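Local coordinates for surface-associated protein CshB (Streptococcus gordonii, PDB 6YZG) that is a cell-wall-anchored surface adhesin, here its non-repetitive domain 2, which probably helps the bacterium attach to host ligands such as fibronectin, at residues G32-N46 / N120-L132. Sequence-based numbering, arbitrary orientation.
Sequences GYVVTLTVKELKPFN and NWGVKFDIEATYL
Val39 and Phe125 meet on the apolar face of two antiparallel strands, 33-41 and 120-131. Val39 CG2 lies 3.8 Å from Phe125 CE1. Leu37 CD1 covers the Phe125 ring from across the contact, over its centre. Val123 CG2, from the ring's own strand, lies over the opposite face. Farther along, with CG turned beside its own carbonyl carbon (chi1 -162°), Tyr33 puts its OH 3.7 Å from Ala129 CB.

The other face is looser and wetter. One water links Thr36 OG1, Val34 O and Glu128 OE2. Another joins Glu41 OE2 to Lys124 NZ, which stand 4.4 Å apart. Lys40 NZ forms a salt bridge with Glu245 of the second subunit and a long one, 3.8 Å, with Asp126 OD1.

Paired backbone bonds join Val34 with Thr130, Thr36 with Glu128 and Thr38 with Asp126. At a classic beta bulge Lys40 and Glu41 stand opposite the single Lys124, shifting the register by one. Past it, Asn120 ND2 donates to Asn46 OD1 from above the carbonyl plane of Asn46, and Tyr210 OH bonds to Asn120 OD1.

Residues 120-126 also pair, antiparallel, with a strand of the second subunit, continuing the sheet. Backbone bonds and apolar packing thus fix the strand pair, while water bridges Glu41-Lys124 and Thr36-Glu128.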
ATOM      1  N   GLY A  32       3.150  36.488  15.533  1.00 15.19           N
ATOM      2  CA  GLY A  32       4.106  36.630  16.642  1.00 14.78           C
ATOM      3  C   GLY A  32       4.916  35.344  16.901  1.00 13.58           C
ATOM      4  O   GLY A  32       5.854  35.458  17.711  1.00 14.39           O
ATOM      5  N   TYR A  33       4.588  34.235  16.236  1.00 13.09           N
ATOM      6  CA  TYR A  33       5.198  32.903  16.571  1.00 12.22           C
ATOM      7  C   TYR A  33       6.065  32.483  15.373  1.00 10.16           C
ATOM      8  O   TYR A  33       5.499  32.156  14.321  1.00 12.46           O
ATOM      9  CB  TYR A  33       4.115  31.920  16.937  1.00 12.87           C
ATOM     10  CG  TYR A  33       4.592  30.700  17.685  1.00 12.51           C
ATOM     11  CD1 TYR A  33       5.346  29.724  17.066  1.00 13.18           C
ATOM     12  CD2 TYR A  33       4.294  30.523  19.007  1.00 13.53           C
ATOM     13  CE1 TYR A  33       5.819  28.619  17.761  1.00 13.05           C
ATOM     14  CE2 TYR A  33       4.769  29.436  19.722  1.00 14.74           C
ATOM     15  CZ  TYR A  33       5.539  28.478  19.085  1.00 13.64           C
ATOM     16  OH  TYR A  33       6.019  27.385  19.751  1.00 14.29           O
ATOM     17  N   VAL A  34       7.387  32.515  15.569  1.00 11.21           N
ATOM     18  CA  VAL A  34       8.369  32.294  14.494  1.00 11.15           C
ATOM     19  C   VAL A  34       9.114  30.992  14.789  1.00 11.62           C
ATOM     20  O   VAL A  34       9.703  30.859  15.884  1.00 11.53           O
ATOM     21  CB  VAL A  34       9.378  33.442  14.323  1.00 12.90           C
ATOM     22  CG1 VAL A  34      10.339  33.066  13.182  1.00 15.08           C
ATOM     23  CG2 VAL A  34       8.635  34.752  14.060  1.00 13.74           C
ATOM     24  N   VAL A  35       9.122  30.111  13.806  1.00 11.08           N
ATOM     25  CA  VAL A  35       9.932  28.881  13.912  1.00 11.51           C
ATOM     26  C   VAL A  35      11.067  28.952  12.915  1.00 11.15           C
ATOM     27  O   VAL A  35      10.914  29.387  11.762  1.00 11.85           O
ATOM     28  CB  VAL A  35       9.067  27.638  13.681  1.00 14.00           C
ATOM     29  CG1 VAL A  35       7.985  27.485  14.720  1.00 14.62           C
ATOM     30  CG2 VAL A  35       8.489  27.559  12.316  1.00 18.81           C
ATOM     31  N   THR A  36      12.231  28.536  13.392  1.00 12.06           N
ATOM     32  CA  THR A  36      13.420  28.516  12.538  1.00 12.32           C
ATOM     33  C   THR A  36      13.998  27.123  12.628  1.00 12.03           C
ATOM     34  O   THR A  36      14.326  26.671  13.769  1.00 14.35           O
ATOM     35  CB  THR A  36      14.471  29.532  12.963  1.00 13.77           C
ATOM     36  OG1 THR A  36      13.882  30.859  12.993  1.00 16.27           O
ATOM     37  CG2 THR A  36      15.645  29.519  12.027  1.00 16.54           C
ATOM     38  N   LEU A  37      14.174  26.455  11.511  1.00 10.51           N
ATOM     39  CA  LEU A  37      14.836  25.160  11.401  1.00 10.99           C
ATOM     40  C   LEU A  37      16.202  25.428  10.775  1.00 10.78           C
ATOM     41  O   LEU A  37      16.304  26.147   9.756  1.00 13.19           O
ATOM     42  CB  LEU A  37      14.115  24.182  10.479  1.00 11.94           C
ATOM     43  CG  LEU A  37      12.634  23.938  10.708  1.00 16.53           C
ATOM     44  CD1 LEU A  37      12.125  22.837   9.795  1.00 14.67           C
ATOM     45  CD2 LEU A  37      12.206  23.797  12.132  1.00 19.73           C
ATOM     46  N   THR A  38      17.240  24.840  11.340  1.00 10.08           N
ATOM     47  CA  THR A  38      18.586  24.914  10.765  1.00 10.21           C
ATOM     48  C   THR A  38      19.104  23.505  10.533  1.00  9.64           C
ATOM     49  O   THR A  38      19.007  22.692  11.458  1.00 10.25           O
ATOM     50  CB  THR A  38      19.576  25.636  11.686  1.00 10.68           C
ATOM     51  OG1 THR A  38      19.064  26.946  12.016  1.00 12.96           O
ATOM     52  CG2 THR A  38      20.929  25.798  11.044  1.00 11.43           C
ATOM     53  N   VAL A  39      19.578  23.207   9.334  1.00  9.78           N
ATOM     54  CA  VAL A  39      20.151  21.876   9.075  1.00 10.00           C
ATOM     55  C   VAL A  39      21.445  21.696   9.840  1.00 11.05           C
ATOM     56  O   VAL A  39      22.408  22.492   9.616  1.00 11.79           O
ATOM     57  CB  VAL A  39      20.340  21.638   7.591  1.00 10.67           C
ATOM     58  CG1 VAL A  39      20.962  20.292   7.397  1.00 11.54           C
ATOM     59  CG2 VAL A  39      19.063  21.812   6.807  1.00 11.42           C
ATOM     60  N   LYS A  40      21.488  20.756  10.781  1.00 11.24           N
ATOM     61  CA  LYS A  40      22.697  20.483  11.602  1.00 12.57           C
ATOM     62  C   LYS A  40      23.516  19.376  10.921  1.00 13.54           C
ATOM     63  O   LYS A  40      24.751  19.413  10.992  1.00 15.28           O
ATOM     64  CB  LYS A  40      22.236  20.028  12.989  1.00 15.95           C
ATOM     65  CG  LYS A  40      23.356  19.703  13.960  1.00 23.48           C
ATOM     66  CD  LYS A  40      22.837  19.347  15.321  1.00 27.77           C
ATOM     67  CE  LYS A  40      23.950  19.184  16.330  1.00 33.77           C
ATOM     68  NZ  LYS A  40      23.529  19.735  17.636  1.00 43.44           N
ATOM     69  N   GLU A  41      22.835  18.347  10.385  1.00 12.48           N
ATOM     70  CA  GLU A  41      23.497  17.137   9.846  1.00 13.44           C
ATOM     71  C   GLU A  41      22.673  16.597   8.683  1.00 11.71           C
ATOM     72  O   GLU A  41      21.428  16.704   8.715  1.00 11.68           O
ATOM     73  CB  GLU A  41      23.591  16.031  10.913  1.00 16.61           C
ATOM     74  CG  GLU A  41      24.425  16.365  12.106  1.00 25.07           C
ATOM     75  CD  GLU A  41      24.581  15.136  12.975  1.00 32.80           C
ATOM     76  OE1 GLU A  41      25.739  14.650  13.098  1.00 41.99           O
ATOM     77  OE2 GLU A  41      23.524  14.591  13.386  1.00 25.66           O
ATOM     78  N   LEU A  42      23.334  16.080   7.666  1.00 11.78           N
ATOM     79  CA  LEU A  42      22.723  15.358   6.551  1.00 10.55           C
ATOM     80  C   LEU A  42      23.439  14.000   6.463  1.00 11.81           C
ATOM     81  O   LEU A  42      24.403  13.810   5.640  1.00 15.88           O
ATOM     82  CB  LEU A  42      22.839  16.157   5.240  1.00 11.08           C
ATOM     83  CG  LEU A  42      21.964  17.393   5.212  1.00 11.35           C
ATOM     84  CD1 LEU A  42      22.503  18.449   4.254  1.00 11.39           C
ATOM     85  CD2 LEU A  42      20.544  17.017   4.831  1.00 10.96           C
ATOM     86  N   LYS A  43      22.967  13.067   7.247  1.00 10.88           N
ATOM     87  CA  LYS A  43      23.594  11.750   7.371  1.00 10.58           C
ATOM     88  C   LYS A  43      22.535  10.721   7.654  1.00 10.24           C
ATOM     89  O   LYS A  43      21.484  10.987   8.274  1.00 10.38           O
ATOM     90  CB  LYS A  43      24.655  11.705   8.464  1.00 13.50           C
ATOM     91  CG  LYS A  43      25.906  12.535   8.210  1.00 17.44           C
ATOM     92  CD  LYS A  43      27.086  12.053   9.150  1.00 22.66           C
ATOM     93  CE  LYS A  43      28.465  12.527   8.741  1.00 28.60           C
ATOM     94  NZ  LYS A  43      28.787  12.250   7.314  1.00 31.90           N
ATOM     95  N   PRO A  44      22.756   9.474   7.167  1.00  9.18           N
ATOM     96  CA  PRO A  44      21.782   8.406   7.384  1.00  9.40           C
ATOM     97  C   PRO A  44      21.894   7.709   8.753  1.00  8.77           C
ATOM     98  O   PRO A  44      22.762   7.982   9.546  1.00  9.25           O
ATOM     99  CB  PRO A  44      22.116   7.430   6.265  1.00  9.88           C
ATOM    100  CG  PRO A  44      23.631   7.555   6.164  1.00  9.74           C
ATOM    101  CD  PRO A  44      23.872   9.057   6.278  1.00 10.05           C
ATOM    102  N   PHE A  45      20.881   6.914   9.045  1.00  8.57           N
ATOM    103  CA  PHE A  45      20.689   6.366  10.410  1.00  8.59           C
ATOM    104  C   PHE A  45      21.890   5.479  10.815  1.00  8.75           C
ATOM    105  O   PHE A  45      22.209   5.423  12.011  1.00  9.50           O
ATOM    106  CB  PHE A  45      19.391   5.593  10.499  1.00  8.93           C
ATOM    107  CG  PHE A  45      18.959   5.175  11.873  1.00  9.00           C
ATOM    108  CD1 PHE A  45      18.561   6.107  12.819  1.00  9.23           C
ATOM    109  CD2 PHE A  45      19.001   3.843  12.214  1.00  8.41           C
ATOM    110  CE1 PHE A  45      18.147   5.653  14.059  1.00 10.81           C
ATOM    111  CE2 PHE A  45      18.612   3.398  13.477  1.00  9.07           C
ATOM    112  CZ  PHE A  45      18.179   4.327  14.381  1.00 10.08           C
ATOM    113  N   ASN A  46      22.533   4.822   9.885  1.00  9.22           N
ATOM    114  CA  ASN A  46      23.715   3.937  10.158  1.00  9.86           C
ATOM    115  C   ASN A  46      24.918   4.765  10.603  1.00 10.72           C
ATOM    116  O   ASN A  46      25.929   4.149  10.989  1.00 11.04           O
ATOM    117  CB  ASN A  46      24.016   3.084   8.936  1.00 10.47           C
ATOM    118  CG  ASN A  46      24.233   3.852   7.656  1.00 10.57           C
ATOM    119  OD1 ASN A  46      23.356   4.601   7.264  1.00 12.39           O
ATOM    120  ND2 ASN A  46      25.330   3.664   6.915  1.00 14.12           N
ATOM    121  N   ASN A 120      19.116   5.818   1.231  1.00  8.01           N
ATOM    122  CA  ASN A 120      19.330   5.709   2.684  1.00  7.85           C
ATOM    123  C   ASN A 120      19.889   7.069   3.085  1.00  8.23           C
ATOM    124  O   ASN A 120      21.012   7.455   2.706  1.00  8.68           O
ATOM    125  CB  ASN A 120      20.323   4.589   2.989  1.00  9.29           C
ATOM    126  CG  ASN A 120      20.734   4.472   4.437  1.00  9.58           C
ATOM    127  OD1 ASN A 120      19.957   4.695   5.348  1.00  9.85           O
ATOM    128  ND2 ASN A 120      21.960   3.977   4.659  1.00 11.31           N
ATOM    129  N   TRP A 121      19.047   7.850   3.758  1.00  8.13           N
ATOM    130  CA  TRP A 121      19.363   9.282   4.004  1.00  7.94           C
ATOM    131  C   TRP A 121      18.814   9.715   5.341  1.00  8.38           C
ATOM    132  O   TRP A 121      17.902   9.062   5.898  1.00  8.35           O
ATOM    133  CB  TRP A 121      18.848  10.194   2.873  1.00  8.47           C
ATOM    134  CG  TRP A 121      17.370  10.262   2.740  1.00  8.99           C
ATOM    135  CD1 TRP A 121      16.546   9.412   2.053  1.00  8.68           C
ATOM    136  CD2 TRP A 121      16.473  11.285   3.212  1.00  8.74           C
ATOM    137  NE1 TRP A 121      15.255   9.852   2.027  1.00 10.44           N
ATOM    138  CE2 TRP A 121      15.181  11.014   2.741  1.00  9.55           C
ATOM    139  CE3 TRP A 121      16.680  12.459   3.944  1.00  9.47           C
ATOM    140  CZ2 TRP A 121      14.084  11.845   2.982  1.00  9.92           C
ATOM    141  CZ3 TRP A 121      15.589  13.275   4.202  1.00 10.08           C
ATOM    142  CH2 TRP A 121      14.329  12.970   3.728  1.00 10.81           C
ATOM    143  N   GLY A 122      19.245  10.891   5.786  1.00  8.95           N
ATOM    144  CA  GLY A 122      18.616  11.505   6.972  1.00  8.81           C
ATOM    145  C   GLY A 122      18.964  12.964   7.044  1.00 10.85           C
ATOM    146  O   GLY A 122      19.834  13.475   6.309  1.00 10.51           O
ATOM    147  N   VAL A 123      18.257  13.636   7.903  1.00  9.88           N
ATOM    148  CA  VAL A 123      18.452  15.075   8.192  1.00 10.55           C
ATOM    149  C   VAL A 123      18.221  15.301   9.670  1.00 10.76           C
ATOM    150  O   VAL A 123      17.257  14.732  10.230  1.00 10.79           O
ATOM    151  CB  VAL A 123      17.523  15.952   7.342  1.00 10.31           C
ATOM    152  CG1 VAL A 123      16.044  15.638   7.512  1.00  9.83           C
ATOM    153  CG2 VAL A 123      17.898  17.425   7.546  1.00 11.09           C
ATOM    154  N   LYS A 124      19.050  16.124  10.307  1.00  9.99           N
ATOM    155  CA  LYS A 124      18.804  16.561  11.684  1.00 10.74           C
ATOM    156  C   LYS A 124      18.738  18.086  11.682  1.00 10.39           C
ATOM    157  O   LYS A 124      19.603  18.738  11.082  1.00 10.33           O
ATOM    158  CB  LYS A 124      19.899  16.093  12.602  1.00 14.70           C
ATOM    159  CG  LYS A 124      19.566  16.264  14.063  1.00 18.14           C
ATOM    160  CD  LYS A 124      20.605  15.573  14.942  1.00 24.04           C
ATOM    161  CE  LYS A 124      20.143  15.208  16.334  1.00 31.53           C
ATOM    162  NZ  LYS A 124      20.725  13.896  16.733  1.00 32.85           N
ATOM    163  N   PHE A 125      17.682  18.582  12.282  1.00  9.39           N
ATOM    164  CA  PHE A 125      17.451  20.032  12.397  1.00  9.23           C
ATOM    165  C   PHE A 125      17.588  20.505  13.841  1.00 10.53           C
ATOM    166  O   PHE A 125      17.118  19.887  14.731  1.00 11.05           O
ATOM    167  CB  PHE A 125      15.999  20.349  12.020  1.00 10.34           C
ATOM    168  CG  PHE A 125      15.632  20.126  10.575  1.00 10.98           C
ATOM    169  CD1 PHE A 125      16.021  21.014   9.590  1.00 11.77           C
ATOM    170  CD2 PHE A 125      14.902  19.031  10.191  1.00 12.41           C
ATOM    171  CE1 PHE A 125      15.680  20.821   8.261  1.00 12.52           C
ATOM    172  CE2 PHE A 125      14.572  18.834   8.867  1.00 12.68           C
ATOM    173  CZ  PHE A 125      14.941  19.730   7.908  1.00 13.28           C
ATOM    174  N   ASP A 126      18.223  21.660  13.965  1.00 10.36           N
ATOM    175  CA  ASP A 126      18.172  22.447  15.213  1.00 11.24           C
ATOM    176  C   ASP A 126      16.863  23.235  15.072  1.00 10.75           C
ATOM    177  O   ASP A 126      16.576  23.721  13.999  1.00 12.65           O
ATOM    178  CB  ASP A 126      19.404  23.345  15.370  1.00 14.50           C
ATOM    179  CG  ASP A 126      20.652  22.651  15.919  1.00 31.04           C
ATOM    180  OD1 ASP A 126      20.547  21.911  16.864  1.00 33.68           O
ATOM    181  OD2 ASP A 126      21.722  22.860  15.367  1.00 34.34           O
ATOM    182  N   ILE A 127      16.095  23.290  16.129  1.00 10.99           N
ATOM    183  CA  ILE A 127      14.786  23.988  16.098  1.00 12.25           C
ATOM    184  C   ILE A 127      14.797  25.104  17.126  1.00 13.93           C
ATOM    185  O   ILE A 127      15.221  24.857  18.220  1.00 13.89           O
ATOM    186  CB  ILE A 127      13.651  23.020  16.467  1.00 15.66           C
ATOM    187  CG1 ILE A 127      13.514  21.882  15.467  1.00 18.93           C
ATOM    188  CG2 ILE A 127      12.340  23.765  16.656  1.00 19.06           C
ATOM    189  CD1 ILE A 127      12.680  20.804  16.091  1.00 24.30           C
ATOM    190  N   GLU A 128      14.281  26.254  16.733  1.00 13.04           N
ATOM    191  CA  GLU A 128      14.093  27.388  17.658  1.00 14.69           C
ATOM    192  C   GLU A 128      12.710  27.973  17.393  1.00 13.87           C
ATOM    193  O   GLU A 128      12.342  28.135  16.263  1.00 16.17           O
ATOM    194  CB  GLU A 128      15.159  28.431  17.377  1.00 20.47           C
ATOM    195  CG  GLU A 128      14.927  29.805  17.964  1.00 26.66           C
ATOM    196  CD  GLU A 128      15.950  30.697  17.283  1.00 38.97           C
ATOM    197  OE1 GLU A 128      17.130  30.379  17.425  1.00 53.85           O
ATOM    198  OE2 GLU A 128      15.561  31.560  16.498  1.00 40.72           O
ATOM    199  N   ALA A 129      11.964  28.177  18.454  1.00 12.06           N
ATOM    200  CA  ALA A 129      10.663  28.843  18.349  1.00 12.18           C
ATOM    201  C   ALA A 129      10.716  30.089  19.205  1.00 12.50           C
ATOM    202  O   ALA A 129      11.234  30.037  20.325  1.00 12.37           O
ATOM    203  CB  ALA A 129       9.555  27.958  18.833  1.00 12.81           C
ATOM    204  N   THR A 130      10.198  31.189  18.681  1.00 12.45           N
ATOM    205  CA  THR A 130      10.060  32.441  19.474  1.00 14.73           C
ATOM    206  C   THR A 130       8.635  32.941  19.413  1.00 15.19           C
ATOM    207  O   THR A 130       7.945  32.822  18.412  1.00 15.29           O
ATOM    208  CB  THR A 130      11.026  33.517  19.023  1.00 17.15           C
ATOM    209  OG1 THR A 130      10.687  33.901  17.672  1.00 20.74           O
ATOM    210  CG2 THR A 130      12.466  33.079  19.107  1.00 16.10           C
ATOM    211  N   TYR A 131       8.174  33.472  20.546  1.00 14.81           N
ATOM    212  CA  TYR A 131       6.849  34.099  20.626  1.00 14.95           C
ATOM    213  C   TYR A 131       7.053  35.540  21.092  1.00 16.71           C
ATOM    214  O   TYR A 131       7.611  35.727  22.144  1.00 18.36           O
ATOM    215  CB  TYR A 131       5.839  33.359  21.490  1.00 14.76           C
ATOM    216  CG  TYR A 131       4.487  34.021  21.459  1.00 17.21           C
ATOM    217  CD1 TYR A 131       3.779  34.189  20.276  1.00 19.22           C
ATOM    218  CD2 TYR A 131       3.965  34.592  22.615  1.00 20.56           C
ATOM    219  CE1 TYR A 131       2.549  34.837  20.242  1.00 22.81           C
ATOM    220  CE2 TYR A 131       2.731  35.222  22.603  1.00 23.07           C
ATOM    221  CZ  TYR A 131       2.037  35.372  21.420  1.00 23.52           C
ATOM    222  OH  TYR A 131       0.811  36.006  21.400  1.00 26.47           O
ATOM    223  N   LEU A 132       6.742  36.472  20.191  1.00 18.30           N
ATOM    224  CA  LEU A 132       6.989  37.931  20.427  1.00 19.84           C
ATOM    225  C   LEU A 132       8.444  38.133  20.823  1.00 22.04           C
ATOM    226  O   LEU A 132       8.709  38.904  21.823  1.00 26.31           O
ATOM    227  CB  LEU A 132       6.025  38.437  21.507  1.00 19.55           C
ATOM    228  CG  LEU A 132       4.540  38.278  21.249  1.00 21.47           C
ATOM    229  CD1 LEU A 132       3.733  38.817  22.437  1.00 23.50           C
ATOM    230  CD2 LEU A 132       4.105  38.947  19.958  1.00 22.54           C
TER
HETATM  231  O   HOH W   1       8.718  35.824  17.701  1.00 17.68           O
HETATM  232  O   HOH W   2      12.593  31.396  15.527  1.00 17.84           O
HETATM  233  O   HOH W   3      23.170  13.424  15.533  1.00 32.92           O
HETATM  234  O   HOH W   4      18.777   6.598   7.076  1.00  8.84           O